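Local coordinates for protein folylpolyglutamate synthase/dihydrofolate synthase (Thermotoga maritima, PDB 1O5Z) that probably adds L-glutamate to dihydropteroate and to tetrahydrofolate polyglutamates in magnesium-dependent, ATP-consuming ligations of folate biosynthesis, at residues V427-F430 with L431-K435; E409-E412 with R413-V417; M220-V223 with A224-K227; P289-E292 with K293-R296. One frame throughout, in Å; residues are numbered along the deposited sequence.

Interaction 1. Residues V427-F430 with L431-K435; sequences VREF and LTTGK
The F430 ring carries G434 on one face: CA of G434 sits 4.2 Å from the ring centroid and only 9° off the ring normal, a CH-pi contact over the middle of the ring. K435 N comes to the same ring obliquely, 3.7 Å from CD1 of F430. A second flat group, the R428 guanidinium, has the methyl CG2 of T432 over one face, 3.9 Å from NH1 of R428, while its salt bridge goes to E309. Two threonines then fold back on the last helical turn. T433 has OG1 wedged between its own backbone N and carbonyl carbon (chi1 67°), and from there the hydroxyl reaches E429 O at 2.6 Å. T433 N binds that oxygen as well, at 2.7 Å, so E429 O is gripped by two donors from opposite faces of its carbonyl plane. T433 OG1 also accepts a long bond from K435 N, closing an ST turn. T432 N binds R428 O, and T432 OG1 also turns toward that oxygen, though its modelled 2.5 Å is doubtfully short. On the buried side V427 and L431 lie alongside each other, CG1 of V427 3.8 Å from CD1 of L431, and both pack on I408 of helix 404-409. The carboxylate of E429 is held by W440 and by N437 N, tying the C-terminal tail to the helix. G434 N closes on F430 O at 2.6 Å, and G434 then leaves helical geometry with positive phi (71°): a glycine-terminated C-terminal end of helix 421-433.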
loop_
_atom_site.group_PDB
_atom_site.type_symbol
_atom_site.label_atom_id
_atom_site.label_comp_id
_atom_site.label_asym_id
_atom_site.label_seq_id
_atom_site.Cartn_x
_atom_site.Cartn_y
_atom_site.Cartn_z
ATOM N N VAL A 427 5.945 -15.518 2.710
ATOM C CA VAL A 427 4.947 -16.579 2.534
ATOM C C VAL A 427 4.035 -16.376 1.318
ATOM O O VAL A 427 3.711 -17.302 0.613
ATOM C CB VAL A 427 4.106 -16.682 3.814
ATOM C CG1 VAL A 427 2.868 -17.565 3.602
ATOM C CG2 VAL A 427 4.994 -17.206 4.956
ATOM N N ARG A 428 3.594 -15.152 1.087
ATOM C CA ARG A 428 2.819 -14.839 -0.078
ATOM C C ARG A 428 3.605 -15.166 -1.295
ATOM O O ARG A 428 3.064 -15.667 -2.274
ATOM C CB ARG A 428 2.482 -13.364 -0.097
ATOM C CG ARG A 428 1.389 -13.030 -1.063
ATOM C CD ARG A 428 1.233 -11.576 -1.348
ATOM N NE ARG A 428 -0.008 -11.406 -2.086
ATOM C CZ ARG A 428 -0.098 -11.603 -3.369
ATOM N NH1 ARG A 428 0.983 -11.871 -4.056
ATOM N NH2 ARG A 428 -1.255 -11.458 -3.996
ATOM N N GLU A 429 4.888 -14.850 -1.286
ATOM C CA GLU A 429 5.638 -15.098 -2.493
ATOM C C GLU A 429 5.666 -16.606 -2.782
ATOM O O GLU A 429 5.532 -17.038 -3.915
ATOM C CB GLU A 429 7.057 -14.553 -2.436
ATOM C CG GLU A 429 7.661 -14.518 -3.841
ATOM C CD GLU A 429 9.062 -14.003 -3.902
ATOM O OE1 GLU A 429 9.509 -13.515 -2.884
ATOM O OE2 GLU A 429 9.727 -14.116 -4.979
ATOM N N PHE A 430 5.845 -17.397 -1.755
ATOM C CA PHE A 430 5.982 -18.795 -1.976
ATOM C C PHE A 430 4.690 -19.416 -2.386
ATOM O O PHE A 430 4.653 -20.282 -3.241
ATOM C CB PHE A 430 6.530 -19.487 -0.761
ATOM C CG PHE A 430 7.064 -20.840 -1.075
ATOM C CD1 PHE A 430 8.309 -20.973 -1.662
ATOM C CD2 PHE A 430 6.306 -21.980 -0.817
ATOM C CE1 PHE A 430 8.796 -22.223 -1.978
ATOM C CE2 PHE A 430 6.796 -23.233 -1.133
ATOM C CZ PHE A 430 8.027 -23.358 -1.715
ATOM N N LEU A 431 3.623 -18.947 -1.778
ATOM C CA LEU A 431 2.302 -19.429 -2.090
ATOM C C LEU A 431 1.886 -19.131 -3.519
ATOM O O LEU A 431 1.201 -19.926 -4.182
ATOM C CB LEU A 431 1.302 -18.770 -1.130
ATOM C CG LEU A 431 1.137 -19.393 0.268
ATOM C CD1 LEU A 431 0.154 -18.584 1.080
ATOM C CD2 LEU A 431 0.729 -20.864 0.184
ATOM N N THR A 432 2.262 -17.954 -3.993
ATOM C CA THR A 432 1.853 -17.515 -5.305
ATOM C C THR A 432 2.867 -17.874 -6.359
ATOM O O THR A 432 2.508 -17.997 -7.506
ATOM C CB THR A 432 1.587 -16.018 -5.288
ATOM O OG1 THR A 432 2.697 -15.333 -4.705
ATOM C CG2 THR A 432 0.407 -15.699 -4.338
ATOM N N THR A 433 4.123 -18.091 -5.999
ATOM C CA THR A 433 5.121 -18.442 -7.021
ATOM C C THR A 433 5.818 -19.775 -6.823
ATOM O O THR A 433 6.487 -20.257 -7.715
ATOM C CB THR A 433 6.224 -17.347 -7.164
ATOM O OG1 THR A 433 7.035 -17.274 -5.967
ATOM C CG2 THR A 433 5.592 -15.957 -7.356
ATOM N N GLY A 434 5.711 -20.363 -5.655
ATOM C CA GLY A 434 6.416 -21.606 -5.433
ATOM C C GLY A 434 7.916 -21.454 -5.321
ATOM O O GLY A 434 8.652 -22.474 -5.291
ATOM N N LYS A 435 8.357 -20.191 -5.236
ATOM C CA LYS A 435 9.728 -19.852 -4.956
ATOM C C LYS A 435 9.883 -18.520 -4.244
ATOM O O LYS A 435 8.936 -17.822 -3.973
ATOM C CB LYS A 435 10.561 -19.920 -6.224
ATOM C CG LYS A 435 10.233 -18.847 -7.184
ATOM C CD LYS A 435 10.682 -19.174 -8.585
ATOM C CE LYS A 435 9.892 -18.322 -9.595
ATOM N NZ LYS A 435 10.246 -18.651 -11.029
#

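Interaction 2. Residues E409-E412 with R413-V417; sequences ESTE and RATVV
T411 OG1 is the polar atom on which several groups converge: it is hydrogen-bonded to the ammonium of K316 and to I408 O, and OG1 of T415 lies 2.7 Å from it. The two threonine side chains reach toward each other tip to tip across the turn. T415 OG1 has a clear bond of its own, donated to R413 O at 2.8 Å from a position tilted 31° out of that carbonyl plane. Its torsion, with OG1 anti to the carbonyl carbon (chi1 -66°), sets the hydroxyl back along the chain, where it can meet both R413 O and T411. The approach is close: CB of T411 is 3.1 Å from OG1 of T415, while the methyl carbons, CG2 of T411 and CG2 of T415, are 4.2 Å apart. Both threonines are buried, and the nearby lysine charge would probably polarise the hydroxyls. E412, by contrast, leads its carboxylate away from the turn; OE1 of E412, like T411 O, binds an unidentified molecule, probably from the crystallisation liquor. The turn carries the chain from helix 404-409 into strand 414-418 of the mixed sheet in the glutamate ligase domain. T411 also packs on R370 and I372 of strand 370-373, while the new strand runs between its parallel neighbours: A414 and V416 bond to strand 345-349, and T415 to strand 316-320.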
loop_
_atom_site.group_PDB
_atom_site.type_symbol
_atom_site.label_atom_id
_atom_site.label_comp_id
_atom_site.label_asym_id
_atom_site.label_seq_id
_atom_site.Cartn_x
_atom_site.Cartn_y
_atom_site.Cartn_z
ATOM N N GLU A 409 2.589 -25.178 5.564
ATOM C CA GLU A 409 2.374 -26.497 4.977
ATOM C C GLU A 409 1.644 -27.428 5.947
ATOM O O GLU A 409 0.895 -28.309 5.523
ATOM C CB GLU A 409 3.715 -27.077 4.469
ATOM C CG GLU A 409 3.630 -28.424 3.769
ATOM C CD GLU A 409 3.422 -29.570 4.753
ATOM O OE1 GLU A 409 2.956 -30.663 4.338
ATOM O OE2 GLU A 409 3.712 -29.373 5.950
ATOM N N SER A 410 1.825 -27.178 7.242
ATOM C CA SER A 410 1.370 -28.035 8.319
ATOM C C SER A 410 -0.087 -27.868 8.736
ATOM O O SER A 410 -0.634 -28.704 9.462
ATOM C CB SER A 410 2.288 -27.798 9.509
ATOM O OG SER A 410 3.568 -28.304 9.114
ATOM N N THR A 411 -0.715 -26.791 8.284
ATOM C CA THR A 411 -2.103 -26.548 8.636
ATOM C C THR A 411 -3.083 -27.178 7.648
ATOM O O THR A 411 -2.768 -27.412 6.484
ATOM C CB THR A 411 -2.360 -25.061 8.775
ATOM O OG1 THR A 411 -1.934 -24.361 7.602
ATOM C CG2 THR A 411 -1.471 -24.467 9.854
ATOM N N GLU A 412 -4.258 -27.477 8.185
ATOM C CA GLU A 412 -5.431 -27.935 7.459
ATOM C C GLU A 412 -6.483 -26.821 7.424
ATOM O O GLU A 412 -7.183 -26.642 6.410
ATOM C CB GLU A 412 -6.052 -29.124 8.187
ATOM C CG GLU A 412 -5.059 -30.177 8.633
ATOM C CD GLU A 412 -4.618 -31.088 7.496
ATOM O OE1 GLU A 412 -4.257 -30.590 6.402
ATOM O OE2 GLU A 412 -4.631 -32.325 7.700
ATOM N N ARG A 413 -6.594 -26.101 8.552
ATOM C CA ARG A 413 -7.579 -25.076 8.745
ATOM C C ARG A 413 -7.215 -23.854 7.976
ATOM O O ARG A 413 -6.067 -23.654 7.630
ATOM C CB ARG A 413 -7.676 -24.687 10.213
ATOM C CG ARG A 413 -8.159 -25.783 11.144
ATOM C CD ARG A 413 -7.876 -25.419 12.614
ATOM N NE ARG A 413 -8.301 -26.409 13.589
ATOM C CZ ARG A 413 -7.494 -27.201 14.301
ATOM N NH1 ARG A 413 -6.175 -27.177 14.177
ATOM N NH2 ARG A 413 -8.028 -28.046 15.168
ATOM N N ALA A 414 -8.219 -23.035 7.707
ATOM C CA ALA A 414 -7.981 -21.679 7.280
ATOM C C ALA A 414 -6.915 -21.008 8.212
ATOM O O ALA A 414 -7.062 -20.993 9.451
ATOM C CB ALA A 414 -9.307 -20.905 7.254
ATOM N N THR A 415 -5.828 -20.509 7.601
ATOM C CA THR A 415 -4.616 -20.137 8.334
ATOM C C THR A 415 -4.352 -18.661 8.191
ATOM O O THR A 415 -4.280 -18.158 7.073
ATOM C CB THR A 415 -3.431 -20.909 7.802
ATOM O OG1 THR A 415 -3.610 -22.292 8.082
ATOM C CG2 THR A 415 -2.151 -20.555 8.556
ATOM N N VAL A 416 -4.198 -17.983 9.328
ATOM C CA VAL A 416 -3.863 -16.582 9.409
ATOM C C VAL A 416 -2.344 -16.493 9.561
ATOM O O VAL A 416 -1.787 -16.997 10.509
ATOM C CB VAL A 416 -4.537 -15.897 10.616
ATOM C CG1 VAL A 416 -4.034 -14.456 10.754
ATOM C CG2 VAL A 416 -6.062 -15.946 10.509
ATOM N N VAL A 417 -1.690 -15.847 8.594
ATOM C CA VAL A 417 -0.267 -15.605 8.626
ATOM C C VAL A 417 -0.052 -14.108 8.917
ATOM O O VAL A 417 -0.389 -13.243 8.124
ATOM C CB VAL A 417 0.388 -16.020 7.275
ATOM C CG1 VAL A 417 1.887 -15.775 7.309
ATOM C CG2 VAL A 417 0.113 -17.479 6.974
#

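Interaction 3. Residues M220-V223 with A224-K227; sequences MEDV and ARKK
A single salt bridge joins D222 and R225: OD2 of D222 meets NH2 of R225 at 2.9 Å, the oxygen lying at the guanidinium edge, near its plane. The two side chains run alongside each other in the same direction, but carboxylate and guanidinium planes are turned 65° apart, and NH2 is the one nitrogen in bonding range of the carboxylate. A bend in the arginine chain (chi3 35°) folds the guanidinium back along the helix and lays one face over E221 O, 3.9 Å above the plane. The carboxylate of E221 itself pairs with R214. Backbone bonds follow the regular i to i+4 pattern, from A224 N to M220 O at 2.9 Å through to K227 N, which meets V223 O at 2.7 Å in the carbonyl plane. Apolar contact is slight: V223 CG1 lies beside K227 CG at 4.0 Å, the two chains pointing the same way. M220 and A224 occupy the buried side, M220 packing on strands 207-209 and 231-233, which helix 214-227 connects in a beta-alpha-beta unit. The chemistry is that of an amphipathic helix: the D222-R225 pair lies on its exposed side, and this i to i+3 bridge probably adds only modestly to backbone bonds that already hold the turn.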
loop_
_atom_site.group_PDB
_atom_site.type_symbol
_atom_site.label_atom_id
_atom_site.label_comp_id
_atom_site.label_asym_id
_atom_site.label_seq_id
_atom_site.Cartn_x
_atom_site.Cartn_y
_atom_site.Cartn_z
ATOM N N MET A 220 -7.836 20.673 6.334
ATOM C CA MET A 220 -7.981 20.460 4.901
ATOM C C MET A 220 -8.921 21.486 4.298
ATOM O O MET A 220 -8.671 21.964 3.203
ATOM C CB MET A 220 -8.495 19.049 4.602
ATOM C CG MET A 220 -7.569 17.952 5.087
ATOM S SD MET A 220 -8.010 16.277 4.596
ATOM C CE MET A 220 -9.128 15.745 5.883
ATOM N N GLU A 221 -9.996 21.820 5.006
ATOM C CA GLU A 221 -10.912 22.861 4.568
ATOM C C GLU A 221 -10.191 24.176 4.387
ATOM O O GLU A 221 -10.379 24.853 3.382
ATOM C CB GLU A 221 -12.048 23.069 5.591
ATOM C CG GLU A 221 -13.110 21.975 5.529
ATOM C CD GLU A 221 -13.994 21.920 6.781
ATOM O OE1 GLU A 221 -14.027 22.895 7.571
ATOM O OE2 GLU A 221 -14.639 20.877 6.983
ATOM N N ASP A 222 -9.393 24.544 5.393
ATOM C CA ASP A 222 -8.660 25.794 5.368
ATOM C C ASP A 222 -7.667 25.822 4.208
ATOM O O ASP A 222 -7.599 26.806 3.486
ATOM C CB ASP A 222 -7.972 26.056 6.716
ATOM C CG ASP A 222 -8.975 26.296 7.847
ATOM O OD1 ASP A 222 -8.679 27.070 8.791
ATOM O OD2 ASP A 222 -10.110 25.769 7.874
ATOM N N VAL A 223 -6.926 24.740 4.009
ATOM C CA VAL A 223 -5.973 24.688 2.879
ATOM C C VAL A 223 -6.628 24.730 1.493
ATOM O O VAL A 223 -6.237 25.539 0.647
ATOM C CB VAL A 223 -5.031 23.494 2.978
ATOM C CG1 VAL A 223 -4.083 23.479 1.796
ATOM C CG2 VAL A 223 -4.253 23.574 4.304
ATOM N N ALA A 224 -7.637 23.888 1.291
ATOM C CA ALA A 224 -8.415 23.867 0.039
ATOM C C ALA A 224 -9.100 25.200 -0.246
ATOM O O ALA A 224 -9.061 25.691 -1.365
ATOM C CB ALA A 224 -9.462 22.756 0.078
ATOM N N ARG A 225 -9.736 25.784 0.756
ATOM C CA ARG A 225 -10.370 27.078 0.577
ATOM C C ARG A 225 -9.324 28.106 0.140
ATOM O O ARG A 225 -9.583 28.907 -0.733
ATOM C CB ARG A 225 -11.052 27.520 1.881
ATOM C CG ARG A 225 -11.703 28.909 1.839
ATOM C CD ARG A 225 -12.542 29.277 3.102
ATOM N NE ARG A 225 -11.973 28.745 4.360
ATOM C CZ ARG A 225 -12.452 27.695 5.075
ATOM N NH1 ARG A 225 -13.539 27.019 4.706
ATOM N NH2 ARG A 225 -11.828 27.318 6.187
ATOM N N LYS A 226 -8.148 28.069 0.759
ATOM C CA LYS A 226 -7.025 28.933 0.386
ATOM C C LYS A 226 -6.544 28.666 -1.017
ATOM O O LYS A 226 -6.293 29.602 -1.754
ATOM C CB LYS A 226 -5.827 28.715 1.307
ATOM C CG LYS A 226 -5.625 29.782 2.353
ATOM C CD LYS A 226 -4.447 29.390 3.291
ATOM C CE LYS A 226 -3.603 30.613 3.747
ATOM N NZ LYS A 226 -4.262 31.471 4.770
ATOM N N LYS A 227 -6.384 27.383 -1.366
ATOM C CA LYS A 227 -5.931 26.969 -2.719
ATOM C C LYS A 227 -7.034 27.021 -3.816
ATOM O O LYS A 227 -6.789 26.681 -4.991
ATOM C CB LYS A 227 -5.332 25.559 -2.657
ATOM C CG LYS A 227 -4.152 25.467 -1.719
ATOM C CD LYS A 227 -2.828 25.748 -2.389
ATOM C CE LYS A 227 -1.885 26.468 -1.424
ATOM N NZ LYS A 227 -0.521 25.831 -1.302
#

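Interaction 4. Residues P289-E292 with K293-R296; sequences PLSE and KAIR
E292 and R296 lie side by side and point the same way, one helical turn apart, with carboxylate and guanidinium planes 44° apart. R296 presents its NE edge: both NE and NH2 of R296 bind OE2 of E292, each at 2.9 Å, with the oxygen close to the guanidinium plane. The bond from NE uses the anti lone pair of OE2, whereas NH2 approaches on the same anti side from 34° out of the carboxylate plane. An extended glutamate, CG anti to the backbone N (chi1 -176°), brings the carboxylate alongside the arginine. L290 and I295 instead cross at about a right angle, CD2 of L290 touching CG1 of I295 at 3.6 Å. S291, in sequence between L290 and E292, caps the helix: its OG takes the N-H of A294 at 3.1 Å, an N-cap bond, and S291 O receives I295 N at 3.2 Å. The hydroxyl also bonds Q77 at the end of helix 63-77. Helix 292-301 thus starts against several elements: L290 packs on I73 and L74 of helix 63-77 and on L283 of helix 271-286, I295 on L280, and the R296 guanidinium also bonds to E261 O and D262 O in strand 259-265.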
loop_
_atom_site.group_PDB
_atom_site.type_symbol
_atom_site.label_atom_id
_atom_site.label_comp_id
_atom_site.label_asym_id
_atom_site.label_seq_id
_atom_site.Cartn_x
_atom_site.Cartn_y
_atom_site.Cartn_z
ATOM N N PRO A 289 -12.981 10.746 -18.624
ATOM C CA PRO A 289 -14.024 9.875 -19.070
ATOM C C PRO A 289 -13.802 8.411 -18.620
ATOM O O PRO A 289 -12.700 7.837 -18.748
ATOM C CB PRO A 289 -13.977 10.037 -20.584
ATOM C CG PRO A 289 -12.616 10.462 -20.866
ATOM C CD PRO A 289 -12.206 11.303 -19.745
ATOM N N LEU A 290 -14.877 7.826 -18.097
ATOM C CA LEU A 290 -14.832 6.502 -17.508
ATOM C C LEU A 290 -16.125 5.789 -17.747
ATOM O O LEU A 290 -17.165 6.412 -17.619
ATOM C CB LEU A 290 -14.693 6.613 -15.993
ATOM C CG LEU A 290 -13.593 5.786 -15.408
ATOM C CD1 LEU A 290 -12.255 6.371 -15.910
ATOM C CD2 LEU A 290 -13.720 5.889 -13.916
ATOM N N SER A 291 -16.047 4.490 -18.035
ATOM C CA SER A 291 -17.232 3.693 -18.230
ATOM C C SER A 291 -17.522 3.048 -16.917
ATOM O O SER A 291 -16.618 2.829 -16.126
ATOM C CB SER A 291 -17.043 2.621 -19.323
ATOM O OG SER A 291 -15.964 1.731 -19.061
ATOM N N GLU A 292 -18.789 2.731 -16.717
ATOM C CA GLU A 292 -19.221 1.917 -15.604
ATOM C C GLU A 292 -18.606 0.525 -15.680
ATOM O O GLU A 292 -18.289 -0.067 -14.655
ATOM C CB GLU A 292 -20.751 1.805 -15.591
ATOM C CG GLU A 292 -21.257 1.046 -14.392
ATOM C CD GLU A 292 -22.757 0.973 -14.337
ATOM O OE1 GLU A 292 -23.385 1.915 -14.829
ATOM O OE2 GLU A 292 -23.300 -0.017 -13.802
ATOM N N LYS A 293 -18.433 0.003 -16.895
ATOM C CA LYS A 293 -17.750 -1.284 -17.062
ATOM C C LYS A 293 -16.354 -1.304 -16.426
ATOM O O LYS A 293 -16.020 -2.260 -15.734
ATOM C CB LYS A 293 -17.648 -1.662 -18.541
ATOM C CG LYS A 293 -17.044 -3.053 -18.806
ATOM C CD LYS A 293 -16.791 -3.296 -20.298
ATOM C CE LYS A 293 -16.737 -4.816 -20.635
ATOM N NZ LYS A 293 -15.324 -5.362 -20.602
ATOM N N ALA A 294 -15.555 -0.276 -16.715
ATOM C CA ALA A 294 -14.219 -0.130 -16.182
ATOM C C ALA A 294 -14.196 0.027 -14.650
ATOM O O ALA A 294 -13.313 -0.473 -13.982
ATOM C CB ALA A 294 -13.531 1.081 -16.812
ATOM N N ILE A 295 -15.169 0.753 -14.125
ATOM C CA ILE A 295 -15.284 0.965 -12.709
ATOM C C ILE A 295 -15.556 -0.402 -12.091
ATOM O O ILE A 295 -14.888 -0.822 -11.137
ATOM C CB ILE A 295 -16.435 1.988 -12.421
ATOM C CG1 ILE A 295 -15.993 3.395 -12.752
ATOM C CG2 ILE A 295 -16.874 1.954 -10.969
ATOM C CD1 ILE A 295 -17.145 4.332 -12.895
ATOM N N ARG A 296 -16.538 -1.118 -12.614
ATOM C CA ARG A 296 -16.853 -2.408 -12.017
ATOM C C ARG A 296 -15.701 -3.394 -12.131
ATOM O O ARG A 296 -15.426 -4.144 -11.195
ATOM C CB ARG A 296 -18.073 -2.997 -12.659
ATOM C CG ARG A 296 -19.300 -2.237 -12.346
ATOM C CD ARG A 296 -20.564 -2.877 -12.914
ATOM N NE ARG A 296 -21.719 -2.060 -12.575
ATOM C CZ ARG A 296 -22.435 -2.190 -11.462
ATOM N NH1 ARG A 296 -22.151 -3.142 -10.592
ATOM N NH2 ARG A 296 -23.465 -1.370 -11.220
#

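Interactions 1 and 2 adjoin: strand 414-418 is followed by helix 421-433, and V427 CG2 touches V417 CG1 at 4.2 Å. Interaction 2 is the buried one, a pair of threonine hydroxyls at the entry to an inner strand of the sheet. The other three are partly buried and lie on or at the ends of helices. Interaction 1 ends a helix and interaction 4 begins one, hydroxyls meeting backbone carbonyls in the first and a backbone N-H in the second. Interactions 3 and 4 both use acid-arginine pairs, a one-nitrogen i to i+3 bridge against a side-on i to i+4 grip. Interaction 3, in the Mur ligase middle domain, lies opposite interactions 1 and 2 about the chain's centre, its centre about 45 and 49 Å from theirs.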